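Local atomic coordinates of serine hydrolase CCSP0084 (Cycloclasticus sp. P1, PDB entry 4I3F), a protein that probably hydrolyses esters and carbon-carbon bonds of meta-cleavage products, as a serine hydrolase of the alpha/beta hydrolase fold from a bacterium that degrades polyaromatic hydrocarbons. Residues K163-P171 against V205-E215; I180-L189 against H276-E284. All blocks are in the same frame, centred on the assembly; numbering follows the deposited sequence.

Contact 1 of 2, residues K163-P171 against V205-E215; sequences KGWEFYKDP and VMKDEVRLQFE
Y168 reaches to the end of helix 194-206 and lies against helix 208-217, and its hydroxyl OH gives a hydrogen bond of 2.6 Å to V205 O. Largely apolar groups cover both faces of the ring and part of its edge. R211 CG lies over one face, 3.7 Å from the ring centroid, in a CH-pi contact, while F167 CD2 covers the opposite face. With CG anti to its own N (chi1 167°) and the chain extended to NE, R211 runs along the tyrosine, guanidinium and ring planes only 20° apart. At the ring edge stand M206 SD, a Met-aromatic contact, and F214 CD2, 3.5 Å from Y168 CE2. F214 CE2 also lies 3.5 Å from G164 O. Among the charged groups, R211 NE makes a salt bridge to E215 OE1 at 3.0 Å, in the guanidinium plane, which holds NE in place beside the ring. An alanine in place of Y168 is likely to leave V205 O without this donor and open a gap between R211 and F167. The chemistry is that of a buried tyrosine, its hydroxyl satisfied by V205 O and its ring clasped between F167 and the aliphatic part of R211.

Contact 2 of 2, residues I180-L189 against H276-E284; sequences ITKFLFDPSL and HCGHWVQIE
The H279 loop packs on F183 and the turn after helix 173-182; H279 ND1 bonds D251, and its side chain touches S125 of a probable nucleophile elbow. F183 and W280 form an offset stack, parallel (planes at 3°) but displaced, with F183 CG nearest W280 CE2 and CD2 nearest CZ2; the F183 and five-membered ring centroids are 4.2 Å apart. F183 CB sits over the six-membered ring, 3.5 Å from its centroid. The rim of H279 meets the F183 rim, CD2 to CE1 at 3.8 Å, completing an aromatic cluster. W280 N gives a hydrogen bond to F183 O at 3.1 Å. E284 grips the opposing turn with both carboxylate oxygens: OE1 takes F185 N and OE2 takes D186 N, each at 2.7 Å and each through a syn lone pair. The bend at chi2 sets the carboxylate facing these two amides, with G278 N reaching OE1 from above its plane at 2.8 Å. G278 lies so close to L184 that a side chain there would collide with the F183-F185 backbone. At the rim, H276 turns its edge to the F185 face, planes at 82°. Such a histidine loop after the last strand, beside the nucleophile elbow and an aspartate, is characteristic of the alpha/beta hydrolase catalytic triad, which S125, D251 and H279 probably form.

The two contacts interlock along the chain in the order 163-171, 180-189, 205-215, 276-284, so their segments alternate. Their centres lie 22 Å apart and their nearest atoms about 6 Å, without touching. Helix 173-182 follows directly on the first segment of contact 1 and ends in contact 2, while helix 194-206 leads back into contact 1; its R201 also touches W280. The helices from 159 to 237 are inserted between sheet strands 142-148 and 243-248. Contact 1 therefore joins parts of this helical insertion to each other, consistent with the lid of related alpha/beta hydrolases, whereas contact 2 fastens the insertion to the loop after edge strand 269-274, next to the probable catalytic histidine.

Contact 1 of 2, residues K163-P171 against V205-E215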
loop_
_atom_site.group_PDB
_atom_site.type_symbol
_atom_site.label_atom_id
_atom_site.label_comp_id
_atom_site.label_asym_id
_atom_site.label_seq_id
_atom_site.Cartn_x
_atom_site.Cartn_y
_atom_site.Cartn_z
ATOM N N LYS A 163 -0.258 -15.936 -6.699
ATOM C CA LYS A 163 -0.232 -15.629 -8.128
ATOM C C LYS A 163 0.305 -14.221 -8.377
ATOM O O LYS A 163 0.911 -13.954 -9.427
ATOM C CB LYS A 163 -1.614 -15.827 -8.762
ATOM C CG LYS A 163 -1.927 -17.301 -9.051
ATOM C CD LYS A 163 -3.408 -17.556 -9.353
ATOM C CE LYS A 163 -3.635 -19.033 -9.671
ATOM N NZ LYS A 163 -5.065 -19.351 -9.973
ATOM N N GLY A 164 0.087 -13.328 -7.418
ATOM C CA GLY A 164 0.604 -11.970 -7.505
ATOM C C GLY A 164 2.108 -11.876 -7.290
ATOM O O GLY A 164 2.849 -11.409 -8.162
ATOM N N TRP A 165 2.568 -12.326 -6.126
ATOM C CA TRP A 165 3.982 -12.198 -5.771
ATOM C C TRP A 165 4.884 -13.111 -6.601
ATOM O O TRP A 165 6.086 -12.851 -6.734
ATOM C CB TRP A 165 4.186 -12.448 -4.273
ATOM C CG TRP A 165 3.770 -11.298 -3.396
ATOM C CD1 TRP A 165 3.241 -10.101 -3.793
ATOM C CD2 TRP A 165 3.876 -11.230 -1.961
ATOM N NE1 TRP A 165 3.006 -9.295 -2.689
ATOM C CE2 TRP A 165 3.391 -9.969 -1.558
ATOM C CE3 TRP A 165 4.336 -12.119 -0.980
ATOM C CZ2 TRP A 165 3.346 -9.576 -0.215
ATOM C CZ3 TRP A 165 4.290 -11.722 0.358
ATOM C CH2 TRP A 165 3.801 -10.466 0.722
ATOM N N GLU A 166 4.310 -14.168 -7.174
ATOM C CA GLU A 166 5.090 -15.092 -7.990
ATOM C C GLU A 166 4.672 -15.024 -9.460
ATOM O O GLU A 166 4.907 -15.955 -10.211
ATOM C CB GLU A 166 4.966 -16.523 -7.441
ATOM C CG GLU A 166 5.293 -16.624 -5.943
ATOM C CD GLU A 166 5.267 -18.050 -5.412
ATOM O OE1 GLU A 166 5.278 -18.996 -6.226
ATOM O OE2 GLU A 166 5.230 -18.219 -4.173
ATOM N N PHE A 167 4.050 -13.911 -9.848
ATOM C CA PHE A 167 3.652 -13.653 -11.233
ATOM C C PHE A 167 4.756 -13.919 -12.257
ATOM O O PHE A 167 4.518 -14.537 -13.291
ATOM C CB PHE A 167 3.167 -12.194 -11.363
ATOM C CG PHE A 167 2.952 -11.738 -12.789
ATOM C CD1 PHE A 167 1.766 -12.030 -13.459
ATOM C CD2 PHE A 167 3.923 -10.994 -13.449
ATOM C CE1 PHE A 167 1.567 -11.610 -14.769
ATOM C CE2 PHE A 167 3.733 -10.570 -14.754
ATOM C CZ PHE A 167 2.555 -10.873 -15.417
ATOM N N TYR A 168 5.969 -13.457 -11.979
ATOM C CA TYR A 168 7.022 -13.545 -12.991
ATOM C C TYR A 168 7.595 -14.948 -13.224
ATOM O O TYR A 168 8.467 -15.125 -14.074
ATOM C CB TYR A 168 8.139 -12.546 -12.709
ATOM C CG TYR A 168 7.736 -11.098 -12.901
ATOM C CD1 TYR A 168 7.578 -10.557 -14.172
ATOM C CD2 TYR A 168 7.537 -10.268 -11.809
ATOM C CE1 TYR A 168 7.218 -9.229 -14.345
ATOM C CE2 TYR A 168 7.181 -8.945 -11.974
ATOM C CZ TYR A 168 7.032 -8.428 -13.242
ATOM O OH TYR A 168 6.681 -7.103 -13.396
ATOM N N LYS A 169 7.104 -15.941 -12.488
ATOM C CA LYS A 169 7.413 -17.331 -12.811
ATOM C C LYS A 169 6.769 -17.717 -14.142
ATOM O O LYS A 169 7.290 -18.557 -14.882
ATOM C CB LYS A 169 6.910 -18.269 -11.713
ATOM C CG LYS A 169 7.706 -18.218 -10.420
ATOM C CD LYS A 169 7.171 -19.235 -9.418
ATOM C CE LYS A 169 7.996 -19.248 -8.137
ATOM N NZ LYS A 169 8.065 -17.895 -7.517
ATOM N N ASP A 170 5.623 -17.104 -14.428
ATOM C CA ASP A 170 4.863 -17.377 -15.647
ATOM C C ASP A 170 4.117 -16.126 -16.096
ATOM O O ASP A 170 2.889 -16.094 -16.039
ATOM C CB ASP A 170 3.825 -18.467 -15.380
ATOM C CG ASP A 170 4.382 -19.858 -15.554
ATOM O OD1 ASP A 170 4.321 -20.377 -16.690
ATOM O OD2 ASP A 170 4.887 -20.432 -14.565
ATOM N N PRO A 171 4.848 -15.093 -16.546
ATOM C CA PRO A 171 4.195 -13.824 -16.889
ATOM C C PRO A 171 3.491 -13.847 -18.250
ATOM O O PRO A 171 3.996 -14.447 -19.207
ATOM C CB PRO A 171 5.369 -12.840 -16.922
ATOM C CG PRO A 171 6.535 -13.681 -17.386
ATOM C CD PRO A 171 6.309 -15.048 -16.775
ATOM N N VAL A 205 4.777 -3.744 -17.114
ATOM C CA VAL A 205 5.077 -4.874 -16.237
ATOM C C VAL A 205 6.317 -5.676 -16.684
ATOM O O VAL A 205 7.065 -6.200 -15.851
ATOM C CB VAL A 205 3.838 -5.794 -16.116
ATOM C CG1 VAL A 205 4.185 -7.104 -15.439
ATOM C CG2 VAL A 205 2.726 -5.081 -15.357
ATOM N N MET A 206 6.554 -5.746 -17.991
ATOM C CA MET A 206 7.622 -6.602 -18.508
ATOM C C MET A 206 8.977 -5.918 -18.655
ATOM O O MET A 206 9.964 -6.580 -18.969
ATOM C CB MET A 206 7.221 -7.253 -19.838
ATOM C CG MET A 206 6.058 -8.227 -19.726
ATOM S SD MET A 206 6.282 -9.487 -18.440
ATOM C CE MET A 206 7.487 -10.552 -19.231
ATOM N N LYS A 207 9.033 -4.607 -18.435
ATOM C CA LYS A 207 10.313 -3.897 -18.488
ATOM C C LYS A 207 11.265 -4.448 -17.423
ATOM O O LYS A 207 10.830 -4.827 -16.333
ATOM C CB LYS A 207 10.112 -2.391 -18.287
ATOM C CG LYS A 207 9.060 -1.780 -19.209
ATOM C CD LYS A 207 9.322 -0.305 -19.498
ATOM C CE LYS A 207 8.905 0.589 -18.343
ATOM N NZ LYS A 207 7.748 1.453 -18.718
ATOM N N ASP A 208 12.555 -4.516 -17.741
ATOM C CA ASP A 208 13.533 -4.963 -16.757
ATOM C C ASP A 208 13.559 -3.981 -15.581
ATOM O O ASP A 208 13.876 -4.348 -14.448
ATOM C CB ASP A 208 14.921 -5.090 -17.386
ATOM C CG ASP A 208 14.966 -6.112 -18.502
ATOM O OD1 ASP A 208 14.258 -7.131 -18.405
ATOM O OD2 ASP A 208 15.713 -5.890 -19.480
ATOM N N GLU A 209 13.200 -2.732 -15.874
ATOM C CA GLU A 209 13.142 -1.659 -14.884
ATOM C C GLU A 209 11.911 -1.781 -13.979
ATOM O O GLU A 209 11.616 -0.870 -13.211
ATOM C CB GLU A 209 13.117 -0.293 -15.577
ATOM C CG GLU A 209 14.023 -0.174 -16.799
ATOM C CD GLU A 209 13.356 -0.665 -18.071
ATOM O OE1 GLU A 209 12.348 -0.059 -18.489
ATOM O OE2 GLU A 209 13.838 -1.659 -18.649
ATOM N N VAL A 210 11.190 -2.895 -14.085
ATOM C CA VAL A 210 10.026 -3.162 -13.238
ATOM C C VAL A 210 10.062 -4.599 -12.723
ATOM O O VAL A 210 9.723 -4.873 -11.569
ATOM C CB VAL A 210 8.693 -2.918 -13.995
ATOM C CG1 VAL A 210 7.504 -3.360 -13.161
ATOM C CG2 VAL A 210 8.551 -1.449 -14.380
ATOM N N ARG A 211 10.497 -5.511 -13.582
ATOM C CA ARG A 211 10.456 -6.935 -13.269
ATOM C C ARG A 211 11.535 -7.398 -12.287
ATOM O O ARG A 211 11.240 -8.108 -11.322
ATOM C CB ARG A 211 10.544 -7.756 -14.558
ATOM C CG ARG A 211 10.815 -9.227 -14.331
ATOM C CD ARG A 211 10.825 -9.983 -15.647
ATOM N NE ARG A 211 10.779 -11.422 -15.435
ATOM C CZ ARG A 211 10.580 -12.309 -16.405
ATOM N NH1 ARG A 211 10.406 -11.902 -17.656
ATOM N NH2 ARG A 211 10.547 -13.604 -16.123
ATOM N N LEU A 212 12.777 -6.995 -12.535
ATOM C CA LEU A 212 13.917 -7.510 -11.778
ATOM C C LEU A 212 13.806 -7.218 -10.286
ATOM O O LEU A 212 14.108 -8.072 -9.459
ATOM C CB LEU A 212 15.223 -6.941 -12.325
ATOM C CG LEU A 212 15.616 -7.509 -13.688
ATOM C CD1 LEU A 212 16.759 -6.721 -14.301
ATOM C CD2 LEU A 212 16.002 -8.968 -13.548
ATOM N N GLN A 213 13.378 -6.012 -9.936
ATOM C CA GLN A 213 13.303 -5.669 -8.526
ATOM C C GLN A 213 12.093 -6.309 -7.828
ATOM O O GLN A 213 12.176 -6.661 -6.655
ATOM C CB GLN A 213 13.401 -4.153 -8.340
ATOM C CG GLN A 213 14.630 -3.595 -9.066
ATOM C CD GLN A 213 15.140 -2.286 -8.494
ATOM O OE1 GLN A 213 14.544 -1.717 -7.582
ATOM N NE2 GLN A 213 16.255 -1.803 -9.038
ATOM N N PHE A 214 10.986 -6.503 -8.547
ATOM C CA PHE A 214 9.824 -7.184 -7.967
ATOM C C PHE A 214 10.193 -8.631 -7.648
ATOM O O PHE A 214 9.815 -9.163 -6.601
ATOM C CB PHE A 214 8.636 -7.147 -8.942
ATOM C CG PHE A 214 7.341 -7.672 -8.360
ATOM C CD1 PHE A 214 6.458 -6.814 -7.724
ATOM C CD2 PHE A 214 7.007 -9.014 -8.465
ATOM C CE1 PHE A 214 5.264 -7.291 -7.191
ATOM C CE2 PHE A 214 5.823 -9.500 -7.930
ATOM C CZ PHE A 214 4.952 -8.643 -7.297
ATOM N N GLU A 215 10.924 -9.268 -8.555
ATOM C CA GLU A 215 11.378 -10.638 -8.335
ATOM C C GLU A 215 12.272 -10.732 -7.100
ATOM O O GLU A 215 12.249 -11.727 -6.376
ATOM C CB GLU A 215 12.129 -11.162 -9.565
ATOM C CG GLU A 215 11.250 -11.343 -10.799
ATOM C CD GLU A 215 12.040 -11.814 -12.015
ATOM O OE1 GLU A 215 11.515 -12.651 -12.773
ATOM O OE2 GLU A 215 13.178 -11.340 -12.221
HETATM O O HOH W 1 8.480 -12.044 -6.539
#

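Contact 2 of 2, residues I180-L189 against H276-E284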
loop_
_atom_site.group_PDB
_atom_site.type_symbol
_atom_site.label_atom_id
_atom_site.label_comp_id
_atom_site.label_asym_id
_atom_site.label_seq_id
_atom_site.Cartn_x
_atom_site.Cartn_y
_atom_site.Cartn_z
ATOM N N ILE A 180 -5.645 -8.567 -12.083
ATOM C CA ILE A 180 -6.366 -7.304 -12.047
ATOM C C ILE A 180 -7.848 -7.546 -11.766
ATOM O O ILE A 180 -8.451 -6.858 -10.946
ATOM C CB ILE A 180 -6.186 -6.542 -13.364
ATOM C CG1 ILE A 180 -4.743 -6.079 -13.516
ATOM C CG2 ILE A 180 -7.100 -5.351 -13.414
ATOM C CD1 ILE A 180 -4.389 -5.630 -14.930
ATOM N N THR A 181 -8.406 -8.552 -12.428
ATOM C CA THR A 181 -9.801 -8.943 -12.257
ATOM C C THR A 181 -10.088 -9.389 -10.818
ATOM O O THR A 181 -11.135 -9.051 -10.248
ATOM C CB THR A 181 -10.169 -10.072 -13.240
ATOM O OG1 THR A 181 -9.999 -9.605 -14.587
ATOM C CG2 THR A 181 -11.610 -10.507 -13.056
ATOM N N LYS A 182 -9.154 -10.133 -10.226
ATOM C CA LYS A 182 -9.358 -10.696 -8.883
ATOM C C LYS A 182 -9.195 -9.678 -7.756
ATOM O O LYS A 182 -9.611 -9.925 -6.620
ATOM C CB LYS A 182 -8.425 -11.890 -8.652
ATOM C CG LYS A 182 -8.828 -13.146 -9.409
ATOM C CD LYS A 182 -10.166 -13.675 -8.888
ATOM C CE LYS A 182 -10.597 -14.928 -9.628
ATOM N NZ LYS A 182 -11.874 -15.490 -9.082
ATOM N N PHE A 183 -8.596 -8.535 -8.064
ATOM C CA PHE A 183 -8.482 -7.455 -7.093
ATOM C C PHE A 183 -9.826 -6.790 -6.814
ATOM O O PHE A 183 -9.958 -6.018 -5.863
ATOM C CB PHE A 183 -7.484 -6.395 -7.576
ATOM C CG PHE A 183 -6.050 -6.737 -7.289
ATOM C CD1 PHE A 183 -5.585 -6.774 -5.980
ATOM C CD2 PHE A 183 -5.164 -7.005 -8.320
ATOM C CE1 PHE A 183 -4.259 -7.083 -5.706
ATOM C CE2 PHE A 183 -3.836 -7.319 -8.055
ATOM C CZ PHE A 183 -3.383 -7.348 -6.749
ATOM N N LEU A 184 -10.818 -7.076 -7.648
ATOM C CA LEU A 184 -12.139 -6.499 -7.462
ATOM C C LEU A 184 -13.174 -7.609 -7.302
ATOM O O LEU A 184 -13.037 -8.683 -7.893
ATOM C CB LEU A 184 -12.500 -5.614 -8.656
ATOM C CG LEU A 184 -11.645 -4.352 -8.772
ATOM C CD1 LEU A 184 -11.670 -3.810 -10.178
ATOM C CD2 LEU A 184 -12.153 -3.307 -7.809
ATOM N N PHE A 185 -14.199 -7.350 -6.495
ATOM C CA PHE A 185 -15.318 -8.279 -6.383
ATOM C C PHE A 185 -16.213 -8.194 -7.621
ATOM O O PHE A 185 -16.726 -9.215 -8.095
ATOM C CB PHE A 185 -16.136 -7.998 -5.116
ATOM C CG PHE A 185 -17.336 -8.892 -4.972
ATOM C CD1 PHE A 185 -17.221 -10.136 -4.369
ATOM C CD2 PHE A 185 -18.575 -8.492 -5.455
ATOM C CE1 PHE A 185 -18.339 -10.969 -4.249
ATOM C CE2 PHE A 185 -19.686 -9.315 -5.344
ATOM C CZ PHE A 185 -19.562 -10.554 -4.734
ATOM N N ASP A 186 -16.406 -6.976 -8.133
ATOM C CA ASP A 186 -17.141 -6.753 -9.381
ATOM C C ASP A 186 -16.211 -6.078 -10.379
ATOM O O ASP A 186 -16.070 -4.859 -10.375
ATOM C CB ASP A 186 -18.396 -5.894 -9.145
ATOM C CG ASP A 186 -19.118 -5.520 -10.443
ATOM O OD1 ASP A 186 -18.783 -6.069 -11.505
ATOM O OD2 ASP A 186 -20.042 -4.676 -10.397
ATOM N N PRO A 187 -15.573 -6.879 -11.247
ATOM C CA PRO A 187 -14.570 -6.369 -12.188
ATOM C C PRO A 187 -15.117 -5.306 -13.150
ATOM O O PRO A 187 -14.334 -4.505 -13.647
ATOM C CB PRO A 187 -14.163 -7.620 -12.977
ATOM C CG PRO A 187 -14.541 -8.770 -12.119
ATOM C CD PRO A 187 -15.763 -8.334 -11.366
ATOM N N SER A 188 -16.422 -5.298 -13.403
ATOM C CA SER A 188 -17.018 -4.329 -14.327
ATOM C C SER A 188 -16.843 -2.871 -13.873
ATOM O O SER A 188 -16.979 -1.941 -14.669
ATOM C CB SER A 188 -18.505 -4.626 -14.523
ATOM O OG SER A 188 -19.257 -4.155 -13.421
ATOM N N LEU A 189 -16.537 -2.676 -12.594
ATOM C CA LEU A 189 -16.319 -1.338 -12.044
ATOM C C LEU A 189 -15.085 -0.712 -12.678
ATOM O O LEU A 189 -14.908 0.507 -12.683
ATOM C CB LEU A 189 -16.156 -1.413 -10.525
ATOM C CG LEU A 189 -17.462 -1.603 -9.752
ATOM C CD1 LEU A 189 -17.218 -1.716 -8.255
ATOM C CD2 LEU A 189 -18.421 -0.467 -10.058
ATOM N N HIS A 276 -19.192 -7.272 -0.311
ATOM C CA HIS A 276 -19.160 -7.284 -1.771
ATOM C C HIS A 276 -18.008 -6.448 -2.276
ATOM O O HIS A 276 -18.190 -5.509 -3.051
ATOM C CB HIS A 276 -20.483 -6.767 -2.350
ATOM C CG HIS A 276 -21.645 -7.682 -2.120
ATOM N ND1 HIS A 276 -22.524 -7.520 -1.070
ATOM C CD2 HIS A 276 -22.080 -8.758 -2.815
ATOM C CE1 HIS A 276 -23.452 -8.458 -1.131
ATOM N NE2 HIS A 276 -23.203 -9.227 -2.175
ATOM N N CYS A 277 -16.814 -6.799 -1.830
ATOM C CA CYS A 277 -15.667 -5.945 -2.046
ATOM C C CYS A 277 -14.429 -6.780 -2.252
ATOM O O CYS A 277 -14.212 -7.779 -1.548
ATOM C CB CYS A 277 -15.466 -5.027 -0.830
ATOM S SG CYS A 277 -14.369 -3.650 -1.157
ATOM N N GLY A 278 -13.601 -6.360 -3.202
ATOM C CA GLY A 278 -12.314 -6.998 -3.407
ATOM C C GLY A 278 -11.192 -6.269 -2.706
ATOM O O GLY A 278 -11.396 -5.216 -2.086
ATOM N N HIS A 279 -9.992 -6.836 -2.799
ATOM C CA HIS A 279 -8.820 -6.244 -2.156
ATOM C C HIS A 279 -8.656 -4.734 -2.360
ATOM O O HIS A 279 -8.307 -4.014 -1.419
ATOM C CB HIS A 279 -7.533 -6.946 -2.589
ATOM C CG HIS A 279 -6.326 -6.422 -1.877
ATOM N ND1 HIS A 279 -6.149 -6.575 -0.517
ATOM C CD2 HIS A 279 -5.281 -5.681 -2.316
ATOM C CE1 HIS A 279 -5.023 -5.984 -0.157
ATOM N NE2 HIS A 279 -4.481 -5.427 -1.229
ATOM N N TRP A 280 -8.880 -4.260 -3.583
ATOM C CA TRP A 280 -8.784 -2.824 -3.870
ATOM C C TRP A 280 -10.034 -2.082 -3.414
ATOM O O TRP A 280 -10.829 -1.643 -4.253
ATOM C CB TRP A 280 -8.597 -2.589 -5.370
ATOM C CG TRP A 280 -7.212 -2.876 -5.873
ATOM C CD1 TRP A 280 -6.078 -3.028 -5.122
ATOM C CD2 TRP A 280 -6.817 -3.049 -7.238
ATOM N NE1 TRP A 280 -5.005 -3.285 -5.942
ATOM C CE2 TRP A 280 -5.432 -3.305 -7.245
ATOM C CE3 TRP A 280 -7.500 -3.014 -8.457
ATOM C CZ2 TRP A 280 -4.716 -3.520 -8.426
ATOM C CZ3 TRP A 280 -6.787 -3.229 -9.631
ATOM C CH2 TRP A 280 -5.412 -3.481 -9.604
ATOM N N VAL A 281 -10.194 -1.944 -2.099
ATOM C CA VAL A 281 -11.355 -1.277 -1.503
ATOM C C VAL A 281 -11.494 0.141 -2.044
ATOM O O VAL A 281 -12.606 0.614 -2.285
ATOM C CB VAL A 281 -11.232 -1.202 0.043
ATOM C CG1 VAL A 281 -12.440 -0.512 0.642
ATOM C CG2 VAL A 281 -11.080 -2.598 0.652
ATOM N N GLN A 282 -10.357 0.803 -2.255
ATOM C CA GLN A 282 -10.340 2.201 -2.675
ATOM C C GLN A 282 -10.782 2.412 -4.121
ATOM O O GLN A 282 -11.123 3.533 -4.510
ATOM C CB GLN A 282 -8.952 2.818 -2.432
ATOM C CG GLN A 282 -7.951 2.692 -3.584
ATOM C CD GLN A 282 -7.339 1.300 -3.755
ATOM O OE1 GLN A 282 -7.815 0.308 -3.198
ATOM N NE2 GLN A 282 -6.271 1.232 -4.545
ATOM N N ILE A 283 -10.770 1.341 -4.919
ATOM C CA ILE A 283 -11.260 1.399 -6.289
ATOM C C ILE A 283 -12.693 0.880 -6.360
ATOM O O ILE A 283 -13.525 1.444 -7.066
ATOM C CB ILE A 283 -10.393 0.548 -7.256
ATOM C CG1 ILE A 283 -8.913 0.904 -7.140
ATOM C CG2 ILE A 283 -10.879 0.709 -8.705
ATOM C CD1 ILE A 283 -8.601 2.325 -7.485
ATOM N N GLU A 284 -12.983 -0.196 -5.632
ATOM C CA GLU A 284 -14.319 -0.795 -5.690
ATOM C C GLU A 284 -15.353 0.130 -5.069
ATOM O O GLU A 284 -16.430 0.335 -5.628
ATOM C CB GLU A 284 -14.336 -2.144 -4.965
ATOM C CG GLU A 284 -15.630 -2.944 -5.134
ATOM C CD GLU A 284 -15.374 -4.325 -5.720
ATOM O OE1 GLU A 284 -14.301 -4.894 -5.431
ATOM O OE2 GLU A 284 -16.238 -4.829 -6.460
HETATM O O HOH W 2 -10.075 -9.455 -3.929
#